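Side-chain contacts in TetR family transcriptional regulator (Rhodococcus erythropolis, PDB 4ZA6), which represses transcription as a TetR-family regulator, probably by binding DNA near qsdA and so controlling degradation of N-acyl-homoserine lactone quorum-sensing signals: residues G45-L50 with K100-V105; L19-L24 with S91-R96; S115-S120 with I153-L158. One frame throughout, in Å; residues are numbered along the deposited sequence.

Interaction 1. Residues G45-L50 with K100-V105; sequences GNRDEL and KREPMV
Arg47 and Glu102 reach for each other from opposite directions and join in a salt bridge with two N-H donors. The better-formed bond runs from Arg47 NH2 to Glu102 OE2, 2.9 Å long with an N-H...O angle of 163°; the acceptor lies in the guanidinium plane, whereas the donor stands above the carboxylate plane. Arg47 NH1 to Glu102 OE1 is shorter, 2.6 Å, but sharply bent and therefore weak. The two flat groups are turned 62° against each other, which rules out a coplanar pair. Arg47 gets there with CG anti to its backbone N (chi1 -166°) and a straight chain as far as NE, while Glu102 is extended beyond CG. Glu102 OE2 has a second partner: Arg101 NE, 3.6 Å away, makes a salt bridge with that oxygen at the edge of its own guanidinium. One carboxylate thus serves two arginines. With an alanine at Arg47, Glu102 is likely to keep Arg101 as its mate in this network but lose both guanidinium bonds from across the contact, and a gap would probably open beside Pro23 and Leu24, on which the arginine packs.

Beside the ionic pair, Asp48 OD1 touches Val105 CG1 at 3.6 Å, a plain van der Waals contact. A capping box of Asn46 and Glu49 takes up two backbone N-H groups at the start of helix 47-69: Glu49 N donates to Asn46 OD1 (3.0 Å), nearly in line with the side-chain C=O, and Asn46 N donates to Glu49 OE1 (3.1 Å). Glu102 itself occupies the N-cap position of helix 103-111. As in TetR-family regulators, helix 47-69 follows the helix-turn-helix and joins the DNA-binding part to the C-terminal domain, and the salt bridge sits at this junction.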
loop_
_atom_site.group_PDB
_atom_site.type_symbol
_atom_site.label_atom_id
_atom_site.label_comp_id
_atom_site.label_asym_id
_atom_site.label_seq_id
_atom_site.Cartn_x
_atom_site.Cartn_y
_atom_site.Cartn_z
ATOM N N GLY A 45 16.067 5.286 10.675
ATOM C CA GLY A 45 15.824 4.108 11.493
ATOM C C GLY A 45 16.453 2.896 10.843
ATOM O O GLY A 45 17.313 3.031 9.960
ATOM N N ASN A 46 16.044 1.703 11.273
ATOM C CA ASN A 46 16.594 0.480 10.704
ATOM C C ASN A 46 16.078 0.225 9.265
ATOM O O ASN A 46 15.249 0.989 8.748
ATOM C CB ASN A 46 16.364 -0.726 11.645
ATOM C CG ASN A 46 14.919 -1.064 11.939
ATOM O OD1 ASN A 46 14.043 -1.068 11.066
ATOM N ND2 ASN A 46 14.647 -1.424 13.180
ATOM N N ARG A 47 16.601 -0.833 8.631
ATOM C CA ARG A 47 16.297 -1.305 7.289
ATOM C C ARG A 47 14.795 -1.562 7.082
ATOM O O ARG A 47 14.266 -1.234 6.016
ATOM C CB ARG A 47 17.109 -2.589 7.055
ATOM C CG ARG A 47 17.194 -3.066 5.628
ATOM C CD ARG A 47 17.752 -4.480 5.622
ATOM N NE ARG A 47 17.925 -5.016 4.269
ATOM C CZ ARG A 47 16.961 -5.600 3.562
ATOM N NH1 ARG A 47 15.731 -5.699 4.059
ATOM N NH2 ARG A 47 17.210 -6.062 2.341
ATOM N N ASP A 48 14.108 -2.147 8.090
ATOM C CA ASP A 48 12.681 -2.440 7.977
ATOM C C ASP A 48 11.831 -1.160 7.998
ATOM O O ASP A 48 10.920 -1.040 7.181
ATOM C CB ASP A 48 12.230 -3.480 9.014
ATOM C CG ASP A 48 12.861 -4.869 8.859
ATOM O OD1 ASP A 48 13.502 -5.134 7.796
ATOM O OD2 ASP A 48 12.700 -5.698 9.777
ATOM N N GLU A 49 12.174 -0.195 8.876
ATOM C CA GLU A 49 11.473 1.096 8.992
ATOM C C GLU A 49 11.607 1.879 7.692
ATOM O O GLU A 49 10.622 2.454 7.219
ATOM C CB GLU A 49 12.034 1.937 10.151
ATOM C CG GLU A 49 11.718 1.381 11.526
ATOM C CD GLU A 49 12.289 2.245 12.634
ATOM O OE1 GLU A 49 13.497 2.102 12.941
ATOM O OE2 GLU A 49 11.539 3.093 13.170
ATOM N N LEU A 50 12.831 1.883 7.104
ATOM C CA LEU A 50 13.103 2.562 5.839
ATOM C C LEU A 50 12.382 1.875 4.671
ATOM O O LEU A 50 11.797 2.562 3.852
ATOM C CB LEU A 50 14.613 2.662 5.584
ATOM C CG LEU A 50 15.021 3.350 4.281
ATOM C CD1 LEU A 50 14.428 4.775 4.151
ATOM C CD2 LEU A 50 16.481 3.350 4.133
ATOM N N LYS A 100 10.001 -12.329 -3.221
ATOM C CA LYS A 100 10.702 -13.595 -3.463
ATOM C C LYS A 100 11.907 -13.718 -2.554
ATOM O O LYS A 100 12.156 -14.789 -2.015
ATOM C CB LYS A 100 11.114 -13.726 -4.934
ATOM C CG LYS A 100 10.019 -14.301 -5.811
ATOM C CD LYS A 100 10.388 -14.221 -7.294
ATOM C CE LYS A 100 9.268 -14.695 -8.195
ATOM N NZ LYS A 100 9.657 -14.662 -9.630
ATOM N N ARG A 101 12.621 -12.609 -2.346
ATOM C CA ARG A 101 13.820 -12.588 -1.518
ATOM C C ARG A 101 13.549 -12.478 -0.013
ATOM O O ARG A 101 14.240 -13.127 0.759
ATOM C CB ARG A 101 14.742 -11.455 -2.004
ATOM C CG ARG A 101 16.145 -11.427 -1.402
ATOM C CD ARG A 101 16.929 -10.197 -1.844
ATOM N NE ARG A 101 16.162 -8.963 -1.654
ATOM C CZ ARG A 101 15.657 -8.233 -2.643
ATOM N NH1 ARG A 101 15.863 -8.577 -3.905
ATOM N NH2 ARG A 101 14.961 -7.146 -2.376
ATOM N N GLU A 102 12.568 -11.636 0.405
ATOM C CA GLU A 102 12.289 -11.347 1.810
ATOM C C GLU A 102 10.804 -11.480 2.129
ATOM O O GLU A 102 10.195 -10.485 2.512
ATOM C CB GLU A 102 12.760 -9.910 2.125
ATOM C CG GLU A 102 14.214 -9.651 1.778
ATOM C CD GLU A 102 14.695 -8.289 2.204
ATOM O OE1 GLU A 102 14.850 -8.077 3.428
ATOM O OE2 GLU A 102 14.906 -7.432 1.318
ATOM N N PRO A 103 10.187 -12.674 2.022
ATOM C CA PRO A 103 8.743 -12.761 2.273
ATOM C C PRO A 103 8.298 -12.388 3.685
ATOM O O PRO A 103 7.312 -11.669 3.817
ATOM C CB PRO A 103 8.404 -14.196 1.870
ATOM C CG PRO A 103 9.696 -14.944 2.075
ATOM C CD PRO A 103 10.727 -13.988 1.602
ATOM N N MET A 104 9.031 -12.823 4.716
ATOM C CA MET A 104 8.704 -12.553 6.121
ATOM C C MET A 104 8.788 -11.068 6.470
ATOM O O MET A 104 7.947 -10.573 7.223
ATOM C CB MET A 104 9.587 -13.386 7.068
ATOM C CG MET A 104 9.317 -14.886 6.985
ATOM S SD MET A 104 10.221 -15.840 8.240
ATOM C CE MET A 104 9.272 -15.409 9.727
ATOM N N VAL A 105 9.788 -10.351 5.919
ATOM C CA VAL A 105 9.931 -8.902 6.134
ATOM C C VAL A 105 8.710 -8.243 5.540
ATOM O O VAL A 105 8.064 -7.447 6.217
ATOM C CB VAL A 105 11.249 -8.336 5.521
ATOM C CG1 VAL A 105 11.264 -6.811 5.518
ATOM C CG2 VAL A 105 12.472 -8.863 6.266
#

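Interaction 2. Residues L19-L24 with S91-R96; sequences LAEEPL and SSTELR
A Schellman motif at Glu21, ending helix 4-19 of the presumed DNA-binding domain, lies against Thr93 and Glu94 in the first turn of helix 93-101. The backbones approach closely, with Glu21 CA and Glu94 CA 5.5 Å apart, and a single water does the polar joining. It donates to Glu21 OE2 at 2.7 Å, accepts from Thr93 OG1 at 2.7 Å, and donates over a longer 3.3 Å to Glu94 OE1. All three protein oxygens therefore share one solvent molecule that uses both of its protons.

Direct contact is looser. Glu21, extended beyond CG, brings OE2 to 3.9 Å from Thr93 CB, and its CG lies against Glu94 CA. Glu94 takes another shape: its CG sits between the backbone N and the carbonyl carbon (chi1 57°), and the chain then bends at chi2 (-89°). The bent side chain of Glu94 lies alongside that of Leu19, pointing the same way, with Leu19 CD1 4.0 Å from Glu94 CD; the Glu94 side chain also touches Tyr18. At the start of helix 93-101, Ser92 is the N-cap residue; its OG accepts from Leu95 N at 3.1 Å.

Glu21 OE2 and Glu94 OE1 lie 5.4 Å apart, with the water as a donor to both, which probably eases the repulsion between the two acids. The polar chemistry of the contact is thus that of one water bridging two carboxylates and a threonine hydroxyl, while the protein groups themselves meet only through van der Waals packing.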
loop_
_atom_site.group_PDB
_atom_site.type_symbol
_atom_site.label_atom_id
_atom_site.label_comp_id
_atom_site.label_asym_id
_atom_site.label_seq_id
_atom_site.Cartn_x
_atom_site.Cartn_y
_atom_site.Cartn_z
ATOM N N LEU A 19 13.271 -0.062 -6.789
ATOM C CA LEU A 19 12.913 -0.000 -8.201
ATOM C C LEU A 19 13.898 -0.723 -9.105
ATOM O O LEU A 19 13.499 -1.220 -10.159
ATOM C CB LEU A 19 12.778 1.450 -8.631
ATOM C CG LEU A 19 11.892 1.681 -9.825
ATOM C CD1 LEU A 19 10.414 1.388 -9.500
ATOM C CD2 LEU A 19 12.078 3.069 -10.370
ATOM N N ALA A 20 15.179 -0.776 -8.701
ATOM C CA ALA A 20 16.224 -1.465 -9.463
ATOM C C ALA A 20 16.331 -2.960 -9.095
ATOM O O ALA A 20 17.148 -3.675 -9.669
ATOM C CB ALA A 20 17.565 -0.759 -9.276
ATOM N N GLU A 21 15.463 -3.425 -8.181
ATOM C CA GLU A 21 15.355 -4.792 -7.658
ATOM C C GLU A 21 16.590 -5.220 -6.884
ATOM O O GLU A 21 16.985 -6.384 -6.895
ATOM C CB GLU A 21 14.941 -5.812 -8.731
ATOM C CG GLU A 21 13.686 -5.441 -9.493
ATOM C CD GLU A 21 13.235 -6.447 -10.533
ATOM O OE1 GLU A 21 13.736 -7.596 -10.532
ATOM O OE2 GLU A 21 12.368 -6.077 -11.357
ATOM N N GLU A 22 17.195 -4.268 -6.200
ATOM C CA GLU A 22 18.381 -4.503 -5.397
ATOM C C GLU A 22 17.921 -4.566 -3.955
ATOM O O GLU A 22 17.082 -3.748 -3.568
ATOM C CB GLU A 22 19.377 -3.337 -5.550
ATOM C CG GLU A 22 19.884 -3.119 -6.966
ATOM C CD GLU A 22 20.720 -1.876 -7.210
ATOM O OE1 GLU A 22 21.265 -1.303 -6.237
ATOM O OE2 GLU A 22 20.867 -1.504 -8.397
ATOM N N PRO A 23 18.447 -5.492 -3.122
ATOM C CA PRO A 23 18.050 -5.492 -1.707
ATOM C C PRO A 23 18.493 -4.200 -1.015
ATOM O O PRO A 23 19.444 -3.559 -1.464
ATOM C CB PRO A 23 18.765 -6.724 -1.141
ATOM C CG PRO A 23 19.949 -6.933 -2.041
ATOM C CD PRO A 23 19.461 -6.532 -3.405
ATOM N N LEU A 24 17.795 -3.797 0.052
ATOM C CA LEU A 24 18.109 -2.558 0.773
ATOM C C LEU A 24 19.295 -2.709 1.728
ATOM O O LEU A 24 19.117 -2.824 2.942
ATOM C CB LEU A 24 16.875 -2.023 1.511
ATOM C CG LEU A 24 16.716 -0.519 1.549
ATOM C CD1 LEU A 24 16.191 -0.014 0.208
ATOM C CD2 LEU A 24 15.731 -0.119 2.639
ATOM N N SER A 91 0.802 -6.956 -10.515
ATOM C CA SER A 91 1.684 -6.945 -11.691
ATOM C C SER A 91 3.033 -6.241 -11.462
ATOM O O SER A 91 3.792 -6.052 -12.418
ATOM C CB SER A 91 0.948 -6.364 -12.900
ATOM O OG SER A 91 0.746 -4.964 -12.769
ATOM N N SER A 92 3.348 -5.860 -10.206
ATOM C CA SER A 92 4.613 -5.167 -9.916
ATOM C C SER A 92 5.803 -6.100 -9.936
ATOM O O SER A 92 5.878 -6.990 -9.099
ATOM C CB SER A 92 4.548 -4.478 -8.561
ATOM O OG SER A 92 5.771 -3.830 -8.256
ATOM N N THR A 93 6.758 -5.864 -10.853
ATOM C CA THR A 93 7.992 -6.664 -10.962
ATOM C C THR A 93 8.939 -6.388 -9.774
ATOM O O THR A 93 9.510 -7.331 -9.214
ATOM C CB THR A 93 8.651 -6.457 -12.320
ATOM O OG1 THR A 93 8.532 -5.082 -12.665
ATOM C CG2 THR A 93 8.019 -7.303 -13.386
ATOM N N GLU A 94 9.055 -5.103 -9.357
ATOM C CA GLU A 94 9.854 -4.685 -8.198
ATOM C C GLU A 94 9.354 -5.318 -6.887
ATOM O O GLU A 94 10.157 -5.823 -6.097
ATOM C CB GLU A 94 10.007 -3.152 -8.102
ATOM C CG GLU A 94 8.719 -2.344 -8.036
ATOM C CD GLU A 94 8.097 -1.915 -9.357
ATOM O OE1 GLU A 94 8.642 -2.273 -10.429
ATOM O OE2 GLU A 94 7.052 -1.222 -9.317
ATOM N N LEU A 95 8.023 -5.342 -6.679
ATOM C CA LEU A 95 7.461 -5.998 -5.497
ATOM C C LEU A 95 7.754 -7.491 -5.551
ATOM O O LEU A 95 8.231 -8.050 -4.564
ATOM C CB LEU A 95 5.947 -5.765 -5.347
ATOM C CG LEU A 95 5.346 -6.423 -4.096
ATOM C CD1 LEU A 95 5.951 -5.833 -2.821
ATOM C CD2 LEU A 95 3.852 -6.326 -4.090
ATOM N N ARG A 96 7.509 -8.114 -6.716
ATOM C CA ARG A 96 7.734 -9.540 -6.969
ATOM C C ARG A 96 9.147 -9.979 -6.597
ATOM O O ARG A 96 9.302 -11.012 -5.952
ATOM C CB ARG A 96 7.407 -9.889 -8.437
ATOM C CG ARG A 96 6.932 -11.324 -8.643
ATOM C CD ARG A 96 6.102 -11.471 -9.905
ATOM N NE ARG A 96 4.705 -11.072 -9.706
ATOM C CZ ARG A 96 3.726 -11.895 -9.334
ATOM N NH1 ARG A 96 3.979 -13.178 -9.108
ATOM N NH2 ARG A 96 2.488 -11.438 -9.182
HETATM O O HOH W 1 10.940 -3.917 -12.065
#

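Interaction 3. Residues S115-S120 with I153-L158; sequences SIESIS and ICDVHL
Glu117 OE2 lies 2.6 Å from Asp155 OD2 and is also hydrogen-bonded by a residue adjoining one of the two segments. Two carboxylate oxygens at this separation would repel strongly if both groups were charged, so one acid probably holds a proton and shares it with the other. The carboxylates are nearly coplanar, 8° apart, which is compatible with a shared proton, although the side chains themselves cross at about a right angle.

Asp155 presents its group with CG between the backbone N and the carbonyl carbon (chi1 63°), and Glu117 reaches out with a chain extended beyond CG. Their meeting is concentrated on one oxygen of each: Asp155 OD2 also lies 3.4 Å from Glu117 CG, while Asp155 OD1 stays 3.7 Å from Glu117 OE2. Both acids are buried, which would further favour a neutral form for one of them. Glu117 OE1 has a mate of opposite charge in Arg152, so the remaining negative charge is probably balanced there. Both residues also touch a crystal neighbour, which may influence the pair.

Within segment 115-120, Ile116 O accepts twice, from Ser120 OG at 2.8 Å and from Ser120 N at 3.1 Å; the hydroxyl comes from above the carbonyl plane, and the bond satisfies the hydroxyl of the buried Ser120 within its own helix.

The acid pair links helix 115-133 to helix 143-158 in the all-helical C-terminal domain. Asp155 packs on Met111 of helix 103-111, Ile116 touches Leu55 of helix 47-69, and Cys154 rests on Ile177 of helix 170-181.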
loop_
_atom_site.group_PDB
_atom_site.type_symbol
_atom_site.label_atom_id
_atom_site.label_comp_id
_atom_site.label_asym_id
_atom_site.label_seq_id
_atom_site.Cartn_x
_atom_site.Cartn_y
_atom_site.Cartn_z
ATOM N N SER A 115 3.562 1.420 8.395
ATOM C CA SER A 115 3.577 2.391 7.310
ATOM C C SER A 115 2.622 2.125 6.133
ATOM O O SER A 115 1.821 3.002 5.779
ATOM C CB SER A 115 5.008 2.638 6.848
ATOM O OG SER A 115 5.742 3.274 7.880
ATOM N N ILE A 116 2.674 0.923 5.553
ATOM C CA ILE A 116 1.816 0.543 4.417
ATOM C C ILE A 116 0.321 0.611 4.771
ATOM O O ILE A 116 -0.426 1.293 4.062
ATOM C CB ILE A 116 2.235 -0.836 3.819
ATOM C CG1 ILE A 116 3.688 -0.766 3.253
ATOM C CG2 ILE A 116 1.218 -1.293 2.724
ATOM C CD1 ILE A 116 4.355 -2.099 2.987
ATOM N N GLU A 117 -0.117 -0.085 5.864
ATOM C CA GLU A 117 -1.524 -0.048 6.278
ATOM C C GLU A 117 -2.001 1.357 6.644
ATOM O O GLU A 117 -3.137 1.673 6.339
ATOM C CB GLU A 117 -1.850 -1.045 7.405
ATOM C CG GLU A 117 -1.912 -2.506 6.972
ATOM C CD GLU A 117 -2.466 -3.493 7.990
ATOM O OE1 GLU A 117 -2.477 -3.189 9.205
ATOM O OE2 GLU A 117 -2.948 -4.562 7.564
ATOM N N SER A 118 -1.153 2.206 7.281
ATOM C CA SER A 118 -1.557 3.577 7.669
ATOM C C SER A 118 -1.842 4.470 6.487
ATOM O O SER A 118 -2.846 5.165 6.505
ATOM C CB SER A 118 -0.508 4.248 8.556
ATOM O OG SER A 118 -0.356 3.521 9.763
ATOM N N ILE A 119 -0.959 4.487 5.475
ATOM C CA ILE A 119 -1.193 5.316 4.291
ATOM C C ILE A 119 -2.377 4.766 3.479
ATOM O O ILE A 119 -3.213 5.549 3.028
ATOM C CB ILE A 119 0.099 5.559 3.452
ATOM C CG1 ILE A 119 -0.091 6.695 2.393
ATOM C CG2 ILE A 119 0.613 4.265 2.792
ATOM C CD1 ILE A 119 -0.323 8.093 2.930
ATOM N N SER A 120 -2.487 3.428 3.350
ATOM C CA SER A 120 -3.603 2.799 2.634
ATOM C C SER A 120 -4.930 3.220 3.312
ATOM O O SER A 120 -5.822 3.712 2.622
ATOM C CB SER A 120 -3.452 1.279 2.627
ATOM O OG SER A 120 -2.256 0.889 1.971
ATOM N N ILE A 153 -9.192 -6.039 5.736
ATOM C CA ILE A 153 -9.929 -7.171 5.143
ATOM C C ILE A 153 -9.395 -7.567 3.807
ATOM O O ILE A 153 -9.527 -8.730 3.450
ATOM C CB ILE A 153 -11.483 -7.034 5.064
ATOM C CG1 ILE A 153 -11.967 -5.819 4.252
ATOM C CG2 ILE A 153 -12.145 -7.232 6.386
ATOM C CD1 ILE A 153 -13.379 -5.575 4.236
ATOM N N CYS A 154 -8.844 -6.598 3.049
ATOM C CA CYS A 154 -8.331 -6.780 1.694
ATOM C C CYS A 154 -6.926 -7.255 1.594
ATOM O O CYS A 154 -6.642 -8.051 0.703
ATOM C CB CYS A 154 -8.523 -5.510 0.872
ATOM S SG CYS A 154 -10.256 -5.099 0.575
ATOM N N ASP A 155 -6.012 -6.685 2.403
ATOM C CA ASP A 155 -4.608 -6.996 2.232
ATOM C C ASP A 155 -4.181 -8.468 2.329
ATOM O O ASP A 155 -3.368 -8.911 1.493
ATOM C CB ASP A 155 -3.690 -6.014 2.933
ATOM C CG ASP A 155 -3.787 -5.934 4.439
ATOM O OD1 ASP A 155 -4.428 -6.847 5.061
ATOM O OD2 ASP A 155 -3.206 -4.982 5.009
ATOM N N VAL A 156 -4.823 -9.259 3.224
ATOM C CA VAL A 156 -4.506 -10.697 3.336
ATOM C C VAL A 156 -4.890 -11.466 2.067
ATOM O O VAL A 156 -4.325 -12.526 1.798
ATOM C CB VAL A 156 -5.021 -11.382 4.642
ATOM C CG1 VAL A 156 -4.233 -10.886 5.859
ATOM C CG2 VAL A 156 -6.519 -11.157 4.835
ATOM N N HIS A 157 -5.871 -10.930 1.297
ATOM C CA HIS A 157 -6.326 -11.544 0.048
ATOM C C HIS A 157 -5.409 -11.136 -1.070
ATOM O O HIS A 157 -5.008 -11.995 -1.868
ATOM C CB HIS A 157 -7.793 -11.202 -0.257
ATOM C CG HIS A 157 -8.741 -11.883 0.670
ATOM N ND1 HIS A 157 -8.966 -13.237 0.594
ATOM C CD2 HIS A 157 -9.443 -11.384 1.709
ATOM C CE1 HIS A 157 -9.816 -13.516 1.564
ATOM N NE2 HIS A 157 -10.147 -12.433 2.246
ATOM N N LEU A 158 -5.057 -9.836 -1.142
ATOM C CA LEU A 158 -4.108 -9.377 -2.160
ATOM C C LEU A 158 -2.810 -10.176 -2.089
ATOM O O LEU A 158 -2.283 -10.601 -3.122
ATOM C CB LEU A 158 -3.838 -7.879 -1.998
ATOM C CG LEU A 158 -2.798 -7.249 -2.923
ATOM C CD1 LEU A 158 -3.078 -7.556 -4.410
ATOM C CD2 LEU A 158 -2.684 -5.762 -2.663
#

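Overall arrangement
Interactions 1 and 2 form one continuous junction between the presumed DNA-reading part and the C-terminal domain. Their centres lie 12 Å apart, both use helix 93-101, and they touch directly: Arg47 NE comes within 2.8 Å of Leu24 O, Arg101 NE within 3.5 Å of Pro23 CB, and Leu50 CD2 within 3.9 Å of Leu24 CD2. Interaction 3 belongs to the domain interior, with its centre about 16 Å from that of interaction 1 and 18 Å from that of interaction 2; nearest atoms are about 5 and 7 Å away. A methylpentanediol molecule, probably from the crystallisation liquor, lies about 5 Å from the side chain of Glu94 in interaction 2.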